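Local coordinates for protein tyrocidine synthase 2 (PDB 6TA8) that belongs to the nonribosomal peptide synthetases and is represented here by a condensation-family domain built from two sheet-containing lobes, at residues A[29-34]-A[198-203]; A[202-207]-A[308-313]. All blocks are in the same frame, centred on the assembly; numbering follows the deposited sequence.

Contact 1 of 2, residues A[29-34]-A[198-203]; sequences GVVEGE and TDSFKD
The N-capped start of helix 201-212 meets the segment that leads into edge strand 33-35, where V31 is pressed against S200 and K202. The valine spreads its two methyls over both residues: CG2 of V31 rests on CB of S200 at 3.8 Å, while CG1 of V31 touches CD of K202 at 3.7 Å. The latter methyl stands opposite the backbone N (chi1 -163°), which turns it to the lysine chain. S200 is the N-cap of the helix: its OG accepts from N of D203 at 3.1 Å, capping an N-H of the first turn, while its CB faces the valine. Two residues after V31 begins strand 33-35, an outermost strand of a three-stranded antiparallel sheet in which G33 pairs with N101. K202, fully extended, passes V31 and reaches the start of this strand. Its NZ gives a hydrogen bond to O of E32 at 3.2 Å, almost in line with the carbonyl (C=O...N angle 164°), and CE passes 4.0 Å from O of E34. G33, between these carbonyls, has a positive phi (111°) that suits glycine: a CB would press on the preceding carbonyl oxygen. On the helix side, D199 bonds through its carboxylate to S26 and N315.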
ATOM      1  N   GLY A  29       9.155   0.305  26.163  1.00 57.42           N
ATOM      2  CA  GLY A  29       8.695  -0.948  26.722  1.00 57.41           C
ATOM      3  C   GLY A  29       7.856  -1.740  25.738  1.00 59.82           C
ATOM      4  O   GLY A  29       7.868  -1.504  24.528  1.00 55.79           O
ATOM      5  N   VAL A  30       7.115  -2.701  26.281  1.00 61.55           N
ATOM      6  CA  VAL A  30       6.229  -3.555  25.500  1.00 56.32           C
ATOM      7  C   VAL A  30       4.809  -3.029  25.656  1.00 54.47           C
ATOM      8  O   VAL A  30       4.286  -2.949  26.774  1.00 58.99           O
ATOM      9  CB  VAL A  30       6.334  -5.023  25.941  1.00 59.46           C
ATOM     10  CG1 VAL A  30       5.133  -5.817  25.452  1.00 56.49           C
ATOM     11  CG2 VAL A  30       7.628  -5.632  25.424  1.00 53.84           C
ATOM     12  N   VAL A  31       4.187  -2.668  24.539  1.00 50.87           N
ATOM     13  CA  VAL A  31       2.860  -2.063  24.543  1.00 52.05           C
ATOM     14  C   VAL A  31       1.811  -3.165  24.510  1.00 52.99           C
ATOM     15  O   VAL A  31       1.920  -4.120  23.730  1.00 58.41           O
ATOM     16  CB  VAL A  31       2.692  -1.104  23.353  1.00 49.09           C
ATOM     17  CG1 VAL A  31       1.507  -0.180  23.582  1.00 54.56           C
ATOM     18  CG2 VAL A  31       3.965  -0.300  23.136  1.00 48.25           C
ATOM     19  N   GLU A  32       0.793  -3.036  25.360  1.00 50.97           N
ATOM     20  CA  GLU A  32      -0.294  -4.001  25.430  1.00 51.91           C
ATOM     21  C   GLU A  32      -1.616  -3.262  25.579  1.00 52.14           C
ATOM     22  O   GLU A  32      -1.653  -2.074  25.912  1.00 59.47           O
ATOM     23  CB  GLU A  32      -0.111  -4.986  26.597  1.00 59.46           C
ATOM     24  CG  GLU A  32       1.252  -5.661  26.653  1.00 59.03           C
ATOM     25  CD  GLU A  32       1.428  -6.521  27.889  1.00 66.93           C
ATOM     26  OE1 GLU A  32       0.589  -7.418  28.116  1.00 66.24           O
ATOM     27  OE2 GLU A  32       2.405  -6.298  28.634  1.00 65.16           O
ATOM     28  N   GLY A  33      -2.705  -3.976  25.323  1.00 39.54           N
ATOM     29  CA  GLY A  33      -4.044  -3.467  25.547  1.00 40.55           C
ATOM     30  C   GLY A  33      -4.788  -3.218  24.245  1.00 41.18           C
ATOM     31  O   GLY A  33      -4.280  -3.430  23.144  1.00 37.70           O
ATOM     32  N   GLU A  34      -6.025  -2.751  24.407  1.00 43.79           N
ATOM     33  CA  GLU A  34      -6.889  -2.482  23.265  1.00 47.96           C
ATOM     34  C   GLU A  34      -6.451  -1.213  22.542  1.00 47.14           C
ATOM     35  O   GLU A  34      -6.020  -0.239  23.166  1.00 51.19           O
ATOM     36  CB  GLU A  34      -8.343  -2.349  23.723  1.00 47.14           C
ATOM     37  CG  GLU A  34      -9.244  -1.600  22.750  1.00 45.29           C
ATOM     38  CD  GLU A  34     -10.687  -2.056  22.806  1.00 65.33           C
ATOM     39  OE1 GLU A  34     -11.055  -2.754  23.775  1.00 74.62           O
ATOM     40  OE2 GLU A  34     -11.451  -1.718  21.879  1.00 65.19           O
ATOM     41  N   THR A 198       9.951   4.365  18.004  1.00 47.34           N
ATOM     42  CA  THR A 198       9.213   5.604  17.822  1.00 47.38           C
ATOM     43  C   THR A 198       7.852   5.459  18.506  1.00 47.85           C
ATOM     44  O   THR A 198       7.665   4.585  19.356  1.00 51.11           O
ATOM     45  CB  THR A 198       9.107   5.938  16.330  1.00 51.54           C
ATOM     46  OG1 THR A 198       8.767   4.755  15.596  1.00 39.85           O
ATOM     47  CG2 THR A 198      10.430   6.488  15.815  1.00 48.63           C
ATOM     48  N   ASP A 199       6.889   6.303  18.149  1.00 49.99           N
ATOM     49  CA  ASP A 199       5.579   6.241  18.782  1.00 42.95           C
ATOM     50  C   ASP A 199       4.865   4.953  18.393  1.00 46.85           C
ATOM     51  O   ASP A 199       4.836   4.576  17.218  1.00 45.60           O
ATOM     52  CB  ASP A 199       4.740   7.456  18.391  1.00 45.16           C
ATOM     53  CG  ASP A 199       5.215   8.730  19.066  1.00 49.39           C
ATOM     54  OD1 ASP A 199       5.722   8.645  20.204  1.00 53.99           O
ATOM     55  OD2 ASP A 199       5.079   9.814  18.461  1.00 52.23           O
ATOM     56  N   SER A 200       4.298   4.275  19.386  1.00 44.81           N
ATOM     57  CA  SER A 200       3.595   3.027  19.140  1.00 42.41           C
ATOM     58  C   SER A 200       2.329   3.273  18.324  1.00 48.77           C
ATOM     59  O   SER A 200       1.793   4.384  18.273  1.00 47.70           O
ATOM     60  CB  SER A 200       3.237   2.345  20.461  1.00 46.77           C
ATOM     61  OG  SER A 200       2.236   3.072  21.153  1.00 45.18           O
ATOM     62  N   PHE A 201       1.856   2.209  17.671  1.00 40.99           N
ATOM     63  CA  PHE A 201       0.599   2.291  16.936  1.00 38.39           C
ATOM     64  C   PHE A 201      -0.586   2.523  17.863  1.00 38.45           C
ATOM     65  O   PHE A 201      -1.608   3.058  17.420  1.00 40.58           O
ATOM     66  CB  PHE A 201       0.382   1.018  16.116  1.00 38.28           C
ATOM     67  CG  PHE A 201      -0.764   1.110  15.151  1.00 35.09           C
ATOM     68  CD1 PHE A 201      -0.611   1.752  13.932  1.00 33.87           C
ATOM     69  CD2 PHE A 201      -1.996   0.558  15.461  1.00 31.55           C
ATOM     70  CE1 PHE A 201      -1.664   1.840  13.042  1.00 30.09           C
ATOM     71  CE2 PHE A 201      -3.053   0.644  14.577  1.00 33.12           C
ATOM     72  CZ  PHE A 201      -2.886   1.285  13.365  1.00 35.63           C
ATOM     73  N   LYS A 202      -0.471   2.132  19.134  1.00 38.66           N
ATOM     74  CA  LYS A 202      -1.518   2.438  20.101  1.00 45.81           C
ATOM     75  C   LYS A 202      -1.561   3.931  20.407  1.00 38.62           C
ATOM     76  O   LYS A 202      -2.644   4.509  20.561  1.00 35.99           O
ATOM     77  CB  LYS A 202      -1.302   1.630  21.381  1.00 47.16           C
ATOM     78  CG  LYS A 202      -2.329   1.895  22.470  1.00 49.13           C
ATOM     79  CD  LYS A 202      -1.924   1.239  23.780  1.00 50.66           C
ATOM     80  CE  LYS A 202      -2.918   1.554  24.887  1.00 53.42           C
ATOM     81  NZ  LYS A 202      -2.460   1.036  26.206  1.00 52.30           N
ATOM     82  N   ASP A 203      -0.393   4.574  20.495  1.00 42.58           N
ATOM     83  CA  ASP A 203      -0.353   6.011  20.740  1.00 46.28           C
ATOM     84  C   ASP A 203      -0.826   6.803  19.528  1.00 46.60           C
ATOM     85  O   ASP A 203      -1.454   7.856  19.683  1.00 47.84           O
ATOM     86  CB  ASP A 203       1.061   6.442  21.129  1.00 40.42           C
ATOM     87  CG  ASP A 203       1.475   5.925  22.493  1.00 50.46           C
ATOM     88  OD1 ASP A 203       0.585   5.707  23.344  1.00 50.55           O
ATOM     89  OD2 ASP A 203       2.691   5.740  22.713  1.00 54.15           O
TER

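Contact 2 of 2, residues A[202-207]-A[308-313]; sequences KDWAAQ and EDIQNE
Q207 and W204, one turn apart on helix 201-212, close over the irregular loop 308-313 and hold I310 between them. Q207 can be followed outward from its backbone. Its CB lies 4.1 Å from CD1 of I310, and CG of Q207 comes nearer to the same methyl, at 3.7 Å, the two side chains running past each other in opposite directions. The chain then bends (chi2 51°), which swings the amide over to the loop. CD of Q207 meets CB of N312 at 3.6 Å, and OE1 of Q207 approaches that CB at 3.5 Å. At the tip, NE2 of Q207 donates a 3.0 Å hydrogen bond to O of I310; the bond is somewhat bent (140° at the hydrogen), and the carbonyl oxygen is tilted from the amide plane.

The isoleucine enters from the other side of the contact. Its CD1 sits over one face of the W204 indole, 3.6 Å from the centroid of the six-membered ring and 10° from the normal, a CH-pi contact. The ring edge is engaged too: O of E308 lies there, in the ring plane, nearest CH2 of W204 at 3.4 Å. Further along the helix, L208 and Y211 also touch I310; F323, from the run before strand 325-332, meets the W204 ring. The loop is shaped by an Asx turn, in which OD1 of D309 accepts from N of Q311 at 2.9 Å.

The buried glutamine thus gives a loop carbonyl a partner, and this N-H bond to I310 probably sets which way the amide is turned, its oxygen end lying against CB of N312; the indole in turn offers its electron-rich face to a methyl and its C-H edge, likely slightly positive, to a carbonyl oxygen.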
ATOM      1  N   LYS A 202      -0.471   2.132  19.134  1.00 38.66           N
ATOM      2  CA  LYS A 202      -1.518   2.438  20.101  1.00 45.81           C
ATOM      3  C   LYS A 202      -1.561   3.931  20.407  1.00 38.62           C
ATOM      4  O   LYS A 202      -2.644   4.509  20.561  1.00 35.99           O
ATOM      5  CB  LYS A 202      -1.302   1.630  21.381  1.00 47.16           C
ATOM      6  CG  LYS A 202      -2.329   1.895  22.470  1.00 49.13           C
ATOM      7  CD  LYS A 202      -1.924   1.239  23.780  1.00 50.66           C
ATOM      8  CE  LYS A 202      -2.918   1.554  24.887  1.00 53.42           C
ATOM      9  NZ  LYS A 202      -2.460   1.036  26.206  1.00 52.30           N
ATOM     10  N   ASP A 203      -0.393   4.574  20.495  1.00 42.58           N
ATOM     11  CA  ASP A 203      -0.353   6.011  20.740  1.00 46.28           C
ATOM     12  C   ASP A 203      -0.826   6.803  19.528  1.00 46.60           C
ATOM     13  O   ASP A 203      -1.454   7.856  19.683  1.00 47.84           O
ATOM     14  CB  ASP A 203       1.061   6.442  21.129  1.00 40.42           C
ATOM     15  CG  ASP A 203       1.475   5.925  22.493  1.00 50.46           C
ATOM     16  OD1 ASP A 203       0.585   5.707  23.344  1.00 50.55           O
ATOM     17  OD2 ASP A 203       2.691   5.740  22.713  1.00 54.15           O
ATOM     18  N   TRP A 204      -0.532   6.318  18.320  1.00 43.89           N
ATOM     19  CA  TRP A 204      -0.973   7.009  17.113  1.00 40.95           C
ATOM     20  C   TRP A 204      -2.493   6.998  16.998  1.00 43.23           C
ATOM     21  O   TRP A 204      -3.114   8.034  16.737  1.00 48.38           O
ATOM     22  CB  TRP A 204      -0.330   6.373  15.880  1.00 43.94           C
ATOM     23  CG  TRP A 204      -0.899   6.857  14.580  1.00 41.12           C
ATOM     24  CD1 TRP A 204      -1.941   6.313  13.886  1.00 46.72           C
ATOM     25  CD2 TRP A 204      -0.451   7.982  13.813  1.00 41.31           C
ATOM     26  NE1 TRP A 204      -2.173   7.031  12.739  1.00 43.53           N
ATOM     27  CE2 TRP A 204      -1.271   8.061  12.670  1.00 40.90           C
ATOM     28  CE3 TRP A 204       0.561   8.931  13.984  1.00 48.76           C
ATOM     29  CZ2 TRP A 204      -1.111   9.051  11.703  1.00 44.06           C
ATOM     30  CZ3 TRP A 204       0.719   9.912  13.023  1.00 46.29           C
ATOM     31  CH2 TRP A 204      -0.112   9.964  11.897  1.00 45.09           C
ATOM     32  N   ALA A 205      -3.111   5.828  17.189  1.00 44.51           N
ATOM     33  CA  ALA A 205      -4.565   5.739  17.106  1.00 39.36           C
ATOM     34  C   ALA A 205      -5.242   6.507  18.234  1.00 38.02           C
ATOM     35  O   ALA A 205      -6.346   7.031  18.048  1.00 35.20           O
ATOM     36  CB  ALA A 205      -5.006   4.276  17.121  1.00 44.28           C
ATOM     37  N   ALA A 206      -4.606   6.577  19.406  1.00 42.99           N
ATOM     38  CA  ALA A 206      -5.152   7.380  20.493  1.00 39.78           C
ATOM     39  C   ALA A 206      -5.077   8.867  20.169  1.00 45.50           C
ATOM     40  O   ALA A 206      -6.025   9.615  20.434  1.00 46.25           O
ATOM     41  CB  ALA A 206      -4.413   7.075  21.795  1.00 36.23           C
ATOM     42  N   GLN A 207      -3.956   9.313  19.599  1.00 46.27           N
ATOM     43  CA  GLN A 207      -3.840  10.708  19.193  1.00 44.77           C
ATOM     44  C   GLN A 207      -4.688  10.999  17.959  1.00 50.64           C
ATOM     45  O   GLN A 207      -5.103  12.143  17.748  1.00 40.13           O
ATOM     46  CB  GLN A 207      -2.370  11.054  18.937  1.00 45.04           C
ATOM     47  CG  GLN A 207      -2.114  12.475  18.447  1.00 58.41           C
ATOM     48  CD  GLN A 207      -2.785  13.528  19.307  1.00 49.40           C
ATOM     49  OE1 GLN A 207      -2.754  13.460  20.535  1.00 53.94           O
ATOM     50  NE2 GLN A 207      -3.397  14.512  18.660  1.00 43.42           N
ATOM     51  N   GLU A 308       1.299  11.811   8.677  1.00 43.13           N
ATOM     52  CA  GLU A 308       1.355  13.263   8.696  1.00 54.60           C
ATOM     53  C   GLU A 308       1.299  13.784  10.131  1.00 52.84           C
ATOM     54  O   GLU A 308       1.220  13.023  11.100  1.00 53.39           O
ATOM     55  CB  GLU A 308       0.221  13.849   7.857  1.00 52.62           C
ATOM     56  CG  GLU A 308       0.136  13.290   6.446  1.00 46.18           C
ATOM     57  CD  GLU A 308       1.253  13.790   5.552  1.00 56.20           C
ATOM     58  OE1 GLU A 308       1.732  14.923   5.770  1.00 50.24           O
ATOM     59  OE2 GLU A 308       1.652  13.050   4.628  1.00 61.45           O
ATOM     60  N   ASP A 309       1.335  15.107  10.267  1.00 55.67           N
ATOM     61  CA  ASP A 309       1.302  15.758  11.573  1.00 51.25           C
ATOM     62  C   ASP A 309      -0.140  15.827  12.061  1.00 50.27           C
ATOM     63  O   ASP A 309      -0.950  16.588  11.523  1.00 56.50           O
ATOM     64  CB  ASP A 309       1.922  17.150  11.485  1.00 53.00           C
ATOM     65  CG  ASP A 309       1.926  17.877  12.818  1.00 60.61           C
ATOM     66  OD1 ASP A 309       1.797  17.212  13.867  1.00 56.42           O
ATOM     67  OD2 ASP A 309       2.060  19.119  12.814  1.00 64.11           O
ATOM     68  N   ILE A 310      -0.462  15.030  13.077  1.00 45.82           N
ATOM     69  CA  ILE A 310      -1.776  15.072  13.707  1.00 49.34           C
ATOM     70  C   ILE A 310      -1.631  15.745  15.064  1.00 50.48           C
ATOM     71  O   ILE A 310      -2.317  15.384  16.029  1.00 52.68           O
ATOM     72  CB  ILE A 310      -2.386  13.663  13.838  1.00 49.78           C
ATOM     73  CG1 ILE A 310      -1.436  12.733  14.596  1.00 44.19           C
ATOM     74  CG2 ILE A 310      -2.706  13.092  12.464  1.00 44.70           C
ATOM     75  CD1 ILE A 310      -2.027  11.371  14.895  1.00 51.62           C
ATOM     76  N   GLN A 311      -0.729  16.728  15.139  1.00 54.59           N
ATOM     77  CA  GLN A 311      -0.399  17.447  16.367  1.00 53.87           C
ATOM     78  C   GLN A 311       0.209  16.508  17.405  1.00 56.41           C
ATOM     79  O   GLN A 311       0.440  15.327  17.122  1.00 54.36           O
ATOM     80  CB  GLN A 311      -1.633  18.158  16.931  1.00 55.94           C
ATOM     81  CG  GLN A 311      -2.254  19.167  15.973  1.00 55.27           C
ATOM     82  CD  GLN A 311      -3.595  19.687  16.455  1.00 61.62           C
ATOM     83  OE1 GLN A 311      -4.108  19.253  17.487  1.00 63.52           O
ATOM     84  NE2 GLN A 311      -4.171  20.620  15.706  1.00 62.89           N
ATOM     85  N   ASN A 312       0.489  17.034  18.598  1.00 48.98           N
ATOM     86  CA  ASN A 312       1.111  16.324  19.714  1.00 51.27           C
ATOM     87  C   ASN A 312       2.544  15.894  19.424  1.00 51.51           C
ATOM     88  O   ASN A 312       3.103  15.083  20.175  1.00 56.54           O
ATOM     89  CB  ASN A 312       0.286  15.103  20.143  1.00 57.14           C
ATOM     90  CG  ASN A 312       0.548  14.696  21.580  1.00 55.80           C
ATOM     91  OD1 ASN A 312      -0.195  15.067  22.489  1.00 59.28           O
ATOM     92  ND2 ASN A 312       1.610  13.928  21.792  1.00 58.00           N
ATOM     93  N   GLU A 313       3.159  16.417  18.358  1.00 48.89           N
ATOM     94  CA  GLU A 313       4.559  16.137  18.024  1.00 49.07           C
ATOM     95  C   GLU A 313       4.817  14.638  17.880  1.00 47.01           C
ATOM     96  O   GLU A 313       5.857  14.126  18.300  1.00 45.19           O
ATOM     97  CB  GLU A 313       5.506  16.752  19.058  1.00 50.03           C
ATOM     98  CG  GLU A 313       5.268  18.230  19.319  1.00 64.29           C
ATOM     99  CD  GLU A 313       4.792  18.500  20.734  1.00 62.86           C
ATOM    100  OE1 GLU A 313       5.129  17.707  21.638  1.00 54.20           O
ATOM    101  OE2 GLU A 313       4.081  19.507  20.941  1.00 73.75           O
TER

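How the contacts relate
From the N terminus, the chain passes through 29-34 into edge strand 33-35, supplies the other two strands of that small sheet and four strands of the five-stranded sheet, and returns at 198-203, where contact 1 closes a loop of 163 residues. Contact 2 starts before that segment has ended: K202 and D203 belong to both, and the helix goes on as 202-207. Another 100 residues follow before 308-313 comes back to close the second loop, in the connection between strands 297-304 and 325-332 of the six-stranded sheet. The loops therefore follow each other, sharing helix 201-212, without nesting. With centres 12 Å apart, the contacts join this helix to the three-stranded sheet and to the six-stranded sheet's loop.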